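Local coordinates for type II restriction enzyme NlaIV (Neisseria lactamica, PDB 6QM2), which recognises the double-stranded DNA sequence 5'-GGNNCC-3' and cleaves it in the middle, leaving blunt ends with terminal 5'-phosphates, at residues K41-V46 and Y130-N135; S24-I29 and N135-I140; K218-Y223 and I231-W236. All coordinates share one frame; numbering follows the deposited sequence.

Contact 1. Residues K41-V46 and Y130-N135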
loop_
_atom_site.group_PDB
_atom_site.type_symbol
_atom_site.label_atom_id
_atom_site.label_comp_id
_atom_site.label_asym_id
_atom_site.label_seq_id
_atom_site.Cartn_x
_atom_site.Cartn_y
_atom_site.Cartn_z
ATOM N N LYS A 41 8.746 -7.563 -2.879
ATOM C CA LYS A 41 9.351 -7.259 -1.579
ATOM C C LYS A 41 8.681 -6.097 -0.831
ATOM O O LYS A 41 9.291 -5.526 0.074
ATOM C CB LYS A 41 10.844 -6.957 -1.764
ATOM C CG LYS A 41 11.622 -8.019 -2.526
ATOM C CD LYS A 41 13.101 -7.671 -2.589
ATOM C CE LYS A 41 13.821 -8.469 -3.664
ATOM N NZ LYS A 41 15.238 -8.046 -3.814
ATOM N N GLN A 42 7.440 -5.752 -1.183
ATOM C CA GLN A 42 6.697 -4.729 -0.435
ATOM C C GLN A 42 6.268 -5.311 0.911
ATOM O O GLN A 42 5.514 -6.285 0.961
ATOM C CB GLN A 42 5.493 -4.224 -1.224
ATOM C CG GLN A 42 5.884 -3.500 -2.505
ATOM C CD GLN A 42 4.705 -2.888 -3.241
ATOM O OE1 GLN A 42 3.587 -2.824 -2.725
ATOM N NE2 GLN A 42 4.955 -2.427 -4.461
ATOM N N LYS A 43 6.758 -4.708 1.992
ATOM C CA LYS A 43 6.698 -5.308 3.335
ATOM C C LYS A 43 5.338 -5.122 4.021
ATOM O O LYS A 43 4.882 -6.006 4.754
ATOM C CB LYS A 43 7.824 -4.735 4.211
ATOM C CG LYS A 43 8.296 -5.655 5.329
ATOM C CD LYS A 43 9.696 -5.281 5.798
ATOM C CE LYS A 43 10.280 -6.335 6.725
ATOM N NZ LYS A 43 11.705 -6.061 7.057
ATOM N N ASP A 44 4.713 -3.967 3.792
ATOM C CA ASP A 44 3.367 -3.662 4.316
ATOM C C ASP A 44 2.236 -4.562 3.773
ATOM O O ASP A 44 1.224 -4.750 4.452
ATOM C CB ASP A 44 3.017 -2.178 4.091
ATOM C CG ASP A 44 3.042 -1.769 2.615
ATOM O OD1 ASP A 44 3.727 -2.430 1.803
ATOM O OD2 ASP A 44 2.382 -0.767 2.271
ATOM N N VAL A 45 2.410 -5.108 2.567
ATOM C CA VAL A 45 1.413 -6.000 1.938
ATOM C C VAL A 45 1.270 -7.354 2.660
ATOM O O VAL A 45 0.201 -7.966 2.602
ATOM C CB VAL A 45 1.721 -6.207 0.423
ATOM C CG1 VAL A 45 0.853 -7.295 -0.215
ATOM C CG2 VAL A 45 1.540 -4.897 -0.331
ATOM N N VAL A 46 2.322 -7.808 3.348
ATOM C CA VAL A 46 2.316 -9.131 3.995
ATOM C C VAL A 46 1.210 -9.233 5.050
ATOM O O VAL A 46 0.430 -10.179 5.027
ATOM C CB VAL A 46 3.688 -9.492 4.627
ATOM C CG1 VAL A 46 3.620 -10.827 5.374
ATOM C CG2 VAL A 46 4.774 -9.544 3.558
ATOM N N TYR A 130 5.134 -12.322 11.783
ATOM C CA TYR A 130 5.857 -12.636 10.540
ATOM C C TYR A 130 7.187 -11.892 10.404
ATOM O O TYR A 130 7.476 -10.966 11.164
ATOM C CB TYR A 130 4.973 -12.381 9.310
ATOM C CG TYR A 130 4.699 -10.925 8.976
ATOM C CD1 TYR A 130 5.590 -10.187 8.200
ATOM C CD2 TYR A 130 3.531 -10.298 9.405
ATOM C CE1 TYR A 130 5.339 -8.859 7.882
ATOM C CE2 TYR A 130 3.269 -8.973 9.090
ATOM C CZ TYR A 130 4.178 -8.257 8.329
ATOM O OH TYR A 130 3.924 -6.944 8.011
ATOM N N ASP A 131 7.981 -12.320 9.422
ATOM C CA ASP A 131 9.274 -11.701 9.093
ATOM C C ASP A 131 9.564 -11.877 7.604
ATOM O O ASP A 131 9.330 -12.955 7.057
ATOM C CB ASP A 131 10.395 -12.344 9.922
ATOM C CG ASP A 131 11.743 -11.651 9.742
ATOM O OD1 ASP A 131 12.379 -11.824 8.679
ATOM O OD2 ASP A 131 12.179 -10.949 10.680
ATOM N N MET A 132 10.070 -10.822 6.958
ATOM C CA MET A 132 10.537 -10.897 5.568
ATOM C C MET A 132 11.989 -10.422 5.479
ATOM O O MET A 132 12.302 -9.295 5.873
ATOM C CB MET A 132 9.649 -10.068 4.635
ATOM C CG MET A 132 9.877 -10.377 3.160
ATOM S SD MET A 132 8.651 -9.694 2.022
ATOM C CE MET A 132 9.120 -7.967 2.010
ATOM N N ASP A 133 12.860 -11.293 4.963
ATOM C CA ASP A 133 14.292 -10.987 4.776
ATOM C C ASP A 133 14.530 -10.088 3.545
ATOM O O ASP A 133 13.574 -9.656 2.892
ATOM C CB ASP A 133 15.139 -12.289 4.733
ATOM C CG ASP A 133 14.817 -13.206 3.534
ATOM O OD1 ASP A 133 14.290 -12.743 2.497
ATOM O OD2 ASP A 133 15.110 -14.418 3.639
ATOM N N ASP A 134 15.797 -9.809 3.236
ATOM C CA ASP A 134 16.157 -8.957 2.091
ATOM C C ASP A 134 15.845 -9.603 0.733
ATOM O O ASP A 134 15.509 -8.900 -0.225
ATOM C CB ASP A 134 17.635 -8.561 2.162
ATOM C CG ASP A 134 17.972 -7.777 3.423
ATOM O OD1 ASP A 134 17.323 -6.739 3.670
ATOM O OD2 ASP A 134 18.877 -8.205 4.170
ATOM N N ASN A 135 15.947 -10.932 0.660
ATOM C CA ASN A 135 15.609 -11.691 -0.557
ATOM C C ASN A 135 14.102 -11.839 -0.817
ATOM O O ASN A 135 13.710 -12.261 -1.905
ATOM C CB ASN A 135 16.257 -13.087 -0.527
ATOM C CG ASN A 135 17.755 -13.043 -0.778
ATOM O OD1 ASN A 135 18.208 -12.538 -1.807
ATOM N ND2 ASN A 135 18.531 -13.585 0.155
#
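Val46 drops its CG1 methyl onto one face of the Tyr130 ring, 3.6 Å from CG1 to the ring centroid and 15° off the ring normal, a CH-pi contact displaced from the centre toward the rim. CG1 reaches that face because it stands anti to the backbone N of Val46 (chi1 176°). The other methyl, CG2, turns to Met132, lying 4.2 Å from its SD. Met132 sets out extended and then bends at its last torsion (chi3 75°), which carries CE against the Lys41 carbonyl and beside CB and CG of Lys43. Lys43 runs the other way, its stretched chain passing alongside Met132 and bringing NZ to a weak, 3.5 Å hydrogen bond with Met132 O. Lys41, also extended, lays its CD 3.6 Å from Asp134 O, along the turn that follows strand 124-132. Val46 and Met132 both also touch Val138 of the next strand, and Ile29 packs on Val46, so the start of helix 44-60 is seated on the end of the beta-sheet of this PDDEXK-clan nuclease. Apolar packing of Val46, Tyr130 and Met132 thus carries the buried part of the contact, while the lysines spread over its exposed margin. With one weak polar bond across it, the join probably owes its hold mostly to shape and burial.

Contact 2. Residues S24-I29 and N135-I140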
loop_
_atom_site.group_PDB
_atom_site.type_symbol
_atom_site.label_atom_id
_atom_site.label_comp_id
_atom_site.label_asym_id
_atom_site.label_seq_id
_atom_site.Cartn_x
_atom_site.Cartn_y
_atom_site.Cartn_z
ATOM N N SER A 24 8.245 -23.578 10.803
ATOM C CA SER A 24 9.357 -23.922 9.912
ATOM C C SER A 24 9.053 -23.693 8.418
ATOM O O SER A 24 9.921 -23.920 7.574
ATOM C CB SER A 24 9.764 -25.381 10.155
ATOM O OG SER A 24 8.630 -26.231 10.139
ATOM N N ALA A 25 7.842 -23.233 8.091
ATOM C CA ALA A 25 7.427 -23.052 6.694
ATOM C C ALA A 25 8.048 -21.812 6.065
ATOM O O ALA A 25 8.404 -20.859 6.766
ATOM C CB ALA A 25 5.908 -22.976 6.587
ATOM N N ASN A 26 8.175 -21.841 4.740
ATOM C CA ASN A 26 8.702 -20.722 3.964
ATOM C C ASN A 26 7.636 -20.289 2.962
ATOM O O ASN A 26 6.817 -21.102 2.530
ATOM C CB ASN A 26 9.998 -21.126 3.248
ATOM C CG ASN A 26 11.168 -21.314 4.206
ATOM O OD1 ASN A 26 11.326 -20.567 5.175
ATOM N ND2 ASN A 26 12.000 -22.311 3.931
ATOM N N GLY A 27 7.651 -19.006 2.606
ATOM C CA GLY A 27 6.665 -18.432 1.685
ATOM C C GLY A 27 7.146 -17.130 1.079
ATOM O O GLY A 27 8.162 -16.588 1.507
ATOM N N GLN A 28 6.414 -16.624 0.089
ATOM C CA GLN A 28 6.811 -15.406 -0.627
ATOM C C GLN A 28 5.720 -14.881 -1.565
ATOM O O GLN A 28 4.966 -15.661 -2.147
ATOM C CB GLN A 28 8.090 -15.662 -1.433
ATOM C CG GLN A 28 8.082 -16.958 -2.235
ATOM C CD GLN A 28 9.315 -17.112 -3.101
ATOM O OE1 GLN A 28 9.210 -17.337 -4.307
ATOM N NE2 GLN A 28 10.494 -16.987 -2.492
ATOM N N ILE A 29 5.658 -13.557 -1.714
ATOM C CA ILE A 29 4.750 -12.921 -2.676
ATOM C C ILE A 29 5.459 -12.963 -4.024
ATOM O O ILE A 29 6.679 -12.787 -4.089
ATOM C CB ILE A 29 4.413 -11.452 -2.318
ATOM C CG1 ILE A 29 3.910 -11.325 -0.872
ATOM C CG2 ILE A 29 3.354 -10.898 -3.273
ATOM C CD1 ILE A 29 3.897 -9.904 -0.349
ATOM N N ASN A 135 15.947 -10.932 0.660
ATOM C CA ASN A 135 15.609 -11.691 -0.557
ATOM C C ASN A 135 14.102 -11.839 -0.817
ATOM O O ASN A 135 13.710 -12.261 -1.905
ATOM C CB ASN A 135 16.257 -13.087 -0.527
ATOM C CG ASN A 135 17.755 -13.043 -0.778
ATOM O OD1 ASN A 135 18.208 -12.538 -1.807
ATOM N ND2 ASN A 135 18.531 -13.585 0.155
ATOM N N GLY A 136 13.271 -11.514 0.175
ATOM C CA GLY A 136 11.810 -11.556 0.037
ATOM C C GLY A 136 11.101 -12.812 0.537
ATOM O O GLY A 136 9.897 -12.963 0.307
ATOM N N ASN A 137 11.832 -13.703 1.212
ATOM C CA ASN A 137 11.251 -14.928 1.761
ATOM C C ASN A 137 10.549 -14.628 3.086
ATOM O O ASN A 137 11.187 -14.204 4.054
ATOM C CB ASN A 137 12.326 -15.998 1.967
ATOM C CG ASN A 137 11.745 -17.400 2.041
ATOM O OD1 ASN A 137 11.879 -18.087 3.055
ATOM N ND2 ASN A 137 11.086 -17.827 0.968
ATOM N N VAL A 138 9.235 -14.847 3.114
ATOM C CA VAL A 138 8.407 -14.626 4.306
ATOM C C VAL A 138 8.422 -15.876 5.183
ATOM O O VAL A 138 8.292 -16.993 4.676
ATOM C CB VAL A 138 6.937 -14.311 3.931
ATOM C CG1 VAL A 138 6.101 -14.049 5.183
ATOM C CG2 VAL A 138 6.859 -13.125 2.971
ATOM N N THR A 139 8.579 -15.682 6.491
ATOM C CA THR A 139 8.466 -16.768 7.470
ATOM C C THR A 139 7.610 -16.322 8.657
ATOM O O THR A 139 7.575 -15.135 8.991
ATOM C CB THR A 139 9.850 -17.235 7.982
ATOM O OG1 THR A 139 10.530 -16.154 8.633
ATOM C CG2 THR A 139 10.704 -17.749 6.836
ATOM N N ILE A 140 6.922 -17.281 9.277
ATOM C CA ILE A 140 6.124 -17.038 10.478
ATOM C C ILE A 140 6.983 -17.397 11.685
ATOM O O ILE A 140 7.087 -18.565 12.054
ATOM C CB ILE A 140 4.818 -17.872 10.478
ATOM C CG1 ILE A 140 4.050 -17.710 9.149
ATOM C CG2 ILE A 140 3.949 -17.511 11.679
ATOM C CD1 ILE A 140 3.784 -16.281 8.718
HETATM O O HOH W 1 7.798 -11.988 -0.943
#
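Gly27 and Val138 pair backbone to backbone through two hydrogen bonds, forming a single antiparallel hydrogen-bonded bridge. Val138 N donates to Gly27 O (2.6 Å) and Gly27 N to Val138 O (3.0 Å). Beyond the bridge a water takes over: it accepts from Ile29 N at 2.8 Å and lies close to Gly136 O, filling in where the two chains part. Asn137 also sends its CA-H toward Gly27 O, 3.5 Å from CA. In one of its two modelled positions the Asn137 side chain lies near Gln28, whose CB stands 3.7 Å from Gly136 O. Val138 rests CB 3.5 Å from Gly27 O, and Thr139 lays CG2 3.9 Å from Ala25 O. Residues 27-29 also pair antiparallel with a strand of the second subunit, which continues the pairing from one subunit into the other. Main-chain bonds, not side-chain chemistry, therefore tie the edge of the central sheet to the strand at the interface, and they satisfy buried backbone polar groups of Gly27 and Val138.

Contact 3. Residues K218-Y223 and I231-W236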
loop_
_atom_site.group_PDB
_atom_site.type_symbol
_atom_site.label_atom_id
_atom_site.label_comp_id
_atom_site.label_asym_id
_atom_site.label_seq_id
_atom_site.Cartn_x
_atom_site.Cartn_y
_atom_site.Cartn_z
ATOM N N LYS A 218 -25.970 -2.106 32.426
ATOM C CA LYS A 218 -26.346 -2.500 31.061
ATOM C C LYS A 218 -25.491 -3.640 30.511
ATOM O O LYS A 218 -26.007 -4.515 29.814
ATOM C CB LYS A 218 -26.280 -1.306 30.099
ATOM C CG LYS A 218 -27.349 -0.254 30.352
ATOM C CD LYS A 218 -27.519 0.698 29.179
ATOM C CE LYS A 218 -28.212 0.026 28.002
ATOM N NZ LYS A 218 -28.799 1.025 27.070
ATOM N N PHE A 219 -24.195 -3.626 30.822
ATOM C CA PHE A 219 -23.295 -4.695 30.394
ATOM C C PHE A 219 -23.552 -6.005 31.145
ATOM O O PHE A 219 -23.585 -7.075 30.528
ATOM C CB PHE A 219 -21.819 -4.309 30.557
ATOM C CG PHE A 219 -20.883 -5.425 30.205
ATOM C CD1 PHE A 219 -20.550 -5.671 28.881
ATOM C CD2 PHE A 219 -20.391 -6.282 31.188
ATOM C CE1 PHE A 219 -19.715 -6.730 28.543
ATOM C CE2 PHE A 219 -19.558 -7.345 30.859
ATOM C CZ PHE A 219 -19.218 -7.569 29.533
ATOM N N GLU A 220 -23.692 -5.922 32.469
ATOM C CA GLU A 220 -23.873 -7.120 33.303
ATOM C C GLU A 220 -25.188 -7.853 33.011
ATOM O O GLU A 220 -25.227 -9.084 33.058
ATOM C CB GLU A 220 -23.749 -6.783 34.798
ATOM C CG GLU A 220 -22.312 -6.538 35.245
ATOM C CD GLU A 220 -22.171 -6.233 36.731
ATOM O OE1 GLU A 220 -23.160 -5.806 37.366
ATOM O OE2 GLU A 220 -21.054 -6.406 37.268
ATOM N N GLU A 221 -26.246 -7.097 32.705
ATOM C CA GLU A 221 -27.524 -7.676 32.262
ATOM C C GLU A 221 -27.408 -8.338 30.893
ATOM O O GLU A 221 -27.942 -9.429 30.675
ATOM C CB GLU A 221 -28.621 -6.613 32.224
ATOM C CG GLU A 221 -29.069 -6.172 33.608
ATOM C CD GLU A 221 -30.022 -4.990 33.587
ATOM O OE1 GLU A 221 -30.305 -4.453 34.680
ATOM O OE2 GLU A 221 -30.486 -4.592 32.493
ATOM N N ALA A 222 -26.711 -7.668 29.980
ATOM C CA ALA A 222 -26.459 -8.206 28.648
ATOM C C ALA A 222 -25.588 -9.457 28.685
ATOM O O ALA A 222 -25.824 -10.392 27.928
ATOM C CB ALA A 222 -25.820 -7.153 27.765
ATOM N N TYR A 223 -24.579 -9.481 29.553
ATOM C CA TYR A 223 -23.764 -10.690 29.718
ATOM C C TYR A 223 -24.619 -11.841 30.243
ATOM O O TYR A 223 -24.467 -12.981 29.799
ATOM C CB TYR A 223 -22.568 -10.454 30.646
ATOM C CG TYR A 223 -21.512 -11.530 30.523
ATOM C CD1 TYR A 223 -20.517 -11.449 29.548
ATOM C CD2 TYR A 223 -21.516 -12.637 31.366
ATOM C CE1 TYR A 223 -19.551 -12.438 29.421
ATOM C CE2 TYR A 223 -20.555 -13.633 31.251
ATOM C CZ TYR A 223 -19.573 -13.532 30.276
ATOM O OH TYR A 223 -18.617 -14.519 30.155
ATOM N N ILE A 231 -21.967 -11.956 35.803
ATOM C CA ILE A 231 -20.553 -11.588 35.827
ATOM C C ILE A 231 -20.397 -10.338 36.694
ATOM O O ILE A 231 -21.227 -9.423 36.633
ATOM C CB ILE A 231 -19.985 -11.380 34.399
ATOM C CG1 ILE A 231 -18.452 -11.351 34.424
ATOM C CG2 ILE A 231 -20.541 -10.118 33.742
ATOM C CD1 ILE A 231 -17.822 -11.329 33.048
ATOM N N SER A 232 -19.349 -10.323 37.516
ATOM C CA SER A 232 -19.063 -9.203 38.405
ATOM C C SER A 232 -17.839 -8.438 37.887
ATOM O O SER A 232 -16.710 -8.948 37.917
ATOM C CB SER A 232 -18.844 -9.695 39.838
ATOM O OG SER A 232 -19.044 -8.637 40.763
ATOM N N ILE A 233 -18.087 -7.226 37.391
ATOM C CA ILE A 233 -17.039 -6.337 36.899
ATOM C C ILE A 233 -16.544 -5.502 38.078
ATOM O O ILE A 233 -17.308 -4.707 38.623
ATOM C CB ILE A 233 -17.564 -5.397 35.780
ATOM C CG1 ILE A 233 -18.172 -6.207 34.621
ATOM C CG2 ILE A 233 -16.461 -4.465 35.282
ATOM C CD1 ILE A 233 -17.253 -7.255 34.015
ATOM N N PRO A 234 -15.272 -5.671 38.484
ATOM C CA PRO A 234 -14.780 -4.845 39.597
ATOM C C PRO A 234 -14.666 -3.366 39.225
ATOM O O PRO A 234 -14.586 -3.036 38.039
ATOM C CB PRO A 234 -13.399 -5.436 39.893
ATOM C CG PRO A 234 -12.974 -6.081 38.621
ATOM C CD PRO A 234 -14.226 -6.572 37.960
ATOM N N ARG A 235 -14.690 -2.490 40.230
ATOM C CA ARG A 235 -14.431 -1.063 40.008
ATOM C C ARG A 235 -12.972 -0.908 39.601
ATOM O O ARG A 235 -12.103 -1.579 40.157
ATOM C CB ARG A 235 -14.718 -0.233 41.260
ATOM C CG ARG A 235 -16.197 -0.061 41.583
ATOM C CD ARG A 235 -16.444 1.077 42.576
ATOM N NE ARG A 235 -15.548 1.018 43.746
ATOM C CZ ARG A 235 -14.589 1.902 44.071
ATOM N NH1 ARG A 235 -13.861 1.691 45.169
ATOM N NH2 ARG A 235 -14.340 2.996 43.342
ATOM N N TRP A 236 -12.707 -0.044 38.622
ATOM C CA TRP A 236 -11.344 0.145 38.105
ATOM C C TRP A 236 -10.401 0.686 39.178
ATOM O O TRP A 236 -9.247 0.261 39.259
ATOM C CB TRP A 236 -11.340 1.075 36.889
ATOM C CG TRP A 236 -9.962 1.366 36.356
ATOM C CD1 TRP A 236 -9.334 2.579 36.325
ATOM C CD2 TRP A 236 -9.042 0.424 35.796
ATOM N NE1 TRP A 236 -8.084 2.454 35.766
ATOM C CE2 TRP A 236 -7.878 1.141 35.434
ATOM C CE3 TRP A 236 -9.089 -0.952 35.553
ATOM C CZ2 TRP A 236 -6.768 0.527 34.845
ATOM C CZ3 TRP A 236 -7.981 -1.568 34.965
ATOM C CH2 TRP A 236 -6.837 -0.825 34.620
HETATM O O HOH W 2 -24.382 -10.165 35.575
#
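Ile231 lies across the Tyr223 ring at about a right angle and covers one face of it with its CD1 methyl, 4.0 Å from CD1 to the ring centroid and 12° off the normal, a CH-pi contact over the centre. The extended arm of Ile231, CG1 anti to the backbone N (chi1 -166°) and CD1 continuing the line, spans the ring. Its branch CG2 is left between backbone N and carbonyl carbon, near the root of the tyrosine, 3.6 Å from Tyr223 CD2. The same methyl comes within 4.1 Å of Phe219 CE2, one turn back along the helix. Ile233 is bent at both torsions instead of stretched (chi2 -55°), bringing CD1 to 3.9 Å from Phe219 CE2; the two side chains cross at about a right angle.

Glu220 extends past Ile233, its CG beside the Ile231 carbonyl. Its OE2 takes an almost linear hydrogen bond from Ile233 N, 3.1 Å long and arriving nearly along the C-O axis of the carboxylate. Lys216 makes a salt bridge to the same OE2 and a hydrogen bond to Ile233 O, so one lysine serves both the acid and the chain at Ile233. That charge probably helps the carboxylate tolerate Ile231 O, a second acceptor close to OE2. Nearer the backbone, a water donates to Glu220 O and accepts from Ile231 N, at 3.0 Å from the latter. Val195 of helix 191-204 packs on both Phe219 and Ile233.

The returning chain is consequently fastened to helix 215-227 by two unlike means: Ile231 closing over the Tyr223 face, with Ile233 packed against Phe219, and a lysine-supported carboxylate holding a main-chain N-H.

In the fold
Contacts 1 and 2 are neighbours, their centres about 8 Å apart, and they share Asn135 in the turn between strands 124-132 and 138-147, which lie side by side in the five-stranded mixed sheet. Asp131 N and Thr139 O probably join them by a hydrogen bond. Along the chain, contact 1 falls within the span bracketed by contact 2, and both reach the second subunit, so this end of the fold lies at the dimer interface. Contact 3 comes later in the sequence, across the chain's centre, about 43 and 44 Å from theirs, centre to centre. It joins helix 215-227 to the loop after it and touches no other protein chain.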